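Phosphoribosylglycinamide synthetase (Anaerococcus prevotii, PDB 4DIM) probably binds ATP and a metal ion and acts as a ligase of the ATP-grasp type. Local coordinates at residues D171-T176 with D183-E188. Numbering follows the deposited sequence.
Sequences DGFNET and DYCIVE
A chi1 of 178° extends the Phe173 side chain away from its own backbone N and carries the ring to Cys185, while at Thr176 a chi1 of -50° sets OG1 beside the backbone N and turns CG2 across to the same cysteine. Cys185 thus enters between two side chains one helical turn apart. Its CB meets the CD1-CE1 bond of the phenyl ring obliquely, 3.7 Å from CE1 of Phe173. The sulfur approaches that ring obliquely, SG standing 4.8 Å from the Phe173 centroid and 50° off the ring normal, a Cys sulfur-aromatic contact. On its other flank SG meets the threonine methyl, 3.4 Å from CG2 of Thr176. The hydroxyl faces back into the helix: OG1 of Thr176 donates to Gly172 O at 2.7 Å, coming from above the carbonyl plane, and that oxygen also accepts the helical bond from Thr176 N. Replacing Thr176 by alanine removes CG2 and OG1 and is likely to open a gap beside the Cys185 sulfur and to cost Gly172 O the hydroxyl donor it has besides Thr176 N. All three touching residues are buried, and the contact lays helix 166-179 against the four-stranded antiparallel sheet of the ATP-grasp region, next to strand 186-189. Val149 of strand 147-150 touches both Thr176 and Cys185, and Leu136 of helix 133-141 packs against Phe173.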
# COMPACT_ATOMS: atom_id res chain seq x y z
N ASP A 171 -1.31 21.81 -27.72
CA ASP A 171 0.08 22.21 -27.48
C ASP A 171 0.79 21.12 -26.69
O ASP A 171 1.99 20.90 -26.90
CB ASP A 171 0.11 23.56 -26.72
CG ASP A 171 1.46 24.24 -26.61
OD1 ASP A 171 2.33 23.72 -25.87
OD2 ASP A 171 1.60 25.36 -27.17
N GLY A 172 0.04 20.43 -25.82
CA GLY A 172 0.52 19.29 -25.06
C GLY A 172 0.64 18.05 -25.92
O GLY A 172 1.71 17.45 -25.92
N PHE A 173 -0.41 17.66 -26.68
CA PHE A 173 -0.41 16.49 -27.57
C PHE A 173 0.72 16.56 -28.63
O PHE A 173 1.45 15.58 -28.82
CB PHE A 173 -1.78 16.31 -28.26
CG PHE A 173 -1.91 15.16 -29.26
CD1 PHE A 173 -2.33 13.90 -28.85
CD2 PHE A 173 -1.71 15.38 -30.62
CE1 PHE A 173 -2.48 12.85 -29.78
CE2 PHE A 173 -1.91 14.34 -31.55
CZ PHE A 173 -2.29 13.09 -31.12
N ASN A 174 0.89 17.72 -29.28
CA ASN A 174 1.96 17.89 -30.27
C ASN A 174 3.34 17.73 -29.62
O ASN A 174 4.20 17.05 -30.19
CB ASN A 174 1.83 19.25 -30.98
CG ASN A 174 0.60 19.38 -31.87
OD1 ASN A 174 -0.03 18.39 -32.27
ND2 ASN A 174 0.20 20.61 -32.19
N GLU A 175 3.56 18.30 -28.43
CA GLU A 175 4.86 18.15 -27.75
C GLU A 175 5.12 16.72 -27.26
O GLU A 175 6.29 16.29 -27.20
CB GLU A 175 4.96 19.10 -26.54
CG GLU A 175 5.34 20.52 -26.93
CD GLU A 175 5.65 21.40 -25.74
OE1 GLU A 175 4.80 22.23 -25.37
OE2 GLU A 175 6.72 21.19 -25.12
N THR A 176 4.06 15.99 -26.92
CA THR A 176 4.16 14.63 -26.39
C THR A 176 4.43 13.64 -27.50
O THR A 176 5.29 12.78 -27.35
CB THR A 176 2.86 14.21 -25.64
OG1 THR A 176 2.48 15.20 -24.70
CG2 THR A 176 3.01 12.87 -24.92
N ASP A 183 3.03 5.65 -31.44
CA ASP A 183 2.17 6.47 -32.32
C ASP A 183 0.98 7.04 -31.53
O ASP A 183 0.12 7.68 -32.12
CB ASP A 183 1.65 5.71 -33.57
CG ASP A 183 0.51 4.70 -33.37
OD1 ASP A 183 0.12 4.04 -34.38
OD2 ASP A 183 0.01 4.57 -32.22
N TYR A 184 0.91 6.79 -30.21
CA TYR A 184 -0.22 7.24 -29.44
C TYR A 184 0.20 7.95 -28.19
O TYR A 184 1.34 7.92 -27.74
CB TYR A 184 -1.15 6.06 -29.12
CG TYR A 184 -0.57 5.06 -28.17
CD1 TYR A 184 -0.90 5.09 -26.81
CD2 TYR A 184 0.30 4.07 -28.61
CE1 TYR A 184 -0.32 4.19 -25.91
CE2 TYR A 184 0.89 3.17 -27.72
CZ TYR A 184 0.56 3.23 -26.37
OH TYR A 184 1.12 2.33 -25.49
N CYS A 185 -0.80 8.60 -27.63
CA CYS A 185 -0.84 9.48 -26.50
C CYS A 185 -1.96 9.03 -25.55
O CYS A 185 -2.88 8.29 -25.93
CB CYS A 185 -1.12 10.89 -27.01
SG CYS A 185 0.11 12.10 -26.51
N ILE A 186 -1.94 9.56 -24.32
CA ILE A 186 -3.02 9.33 -23.39
C ILE A 186 -3.48 10.71 -22.98
O ILE A 186 -2.67 11.57 -22.60
CB ILE A 186 -2.68 8.38 -22.21
CG1 ILE A 186 -2.72 6.92 -22.74
CG2 ILE A 186 -3.69 8.51 -21.05
CD1 ILE A 186 -2.15 5.89 -21.85
N VAL A 187 -4.76 10.94 -23.17
CA VAL A 187 -5.43 12.14 -22.68
C VAL A 187 -6.25 11.62 -21.50
O VAL A 187 -7.03 10.66 -21.64
CB VAL A 187 -6.24 12.97 -23.72
CG1 VAL A 187 -7.41 12.18 -24.32
CG2 VAL A 187 -6.73 14.26 -23.10
N GLU A 188 -5.96 12.12 -20.31
CA GLU A 188 -6.64 11.64 -19.10
C GLU A 188 -7.16 12.79 -18.28
O GLU A 188 -6.51 13.82 -18.18
CB GLU A 188 -5.66 10.80 -18.26
CG GLU A 188 -6.27 10.15 -17.05
CD GLU A 188 -5.35 9.24 -16.29
OE1 GLU A 188 -4.47 9.77 -15.57
OE2 GLU A 188 -5.54 8.00 -16.35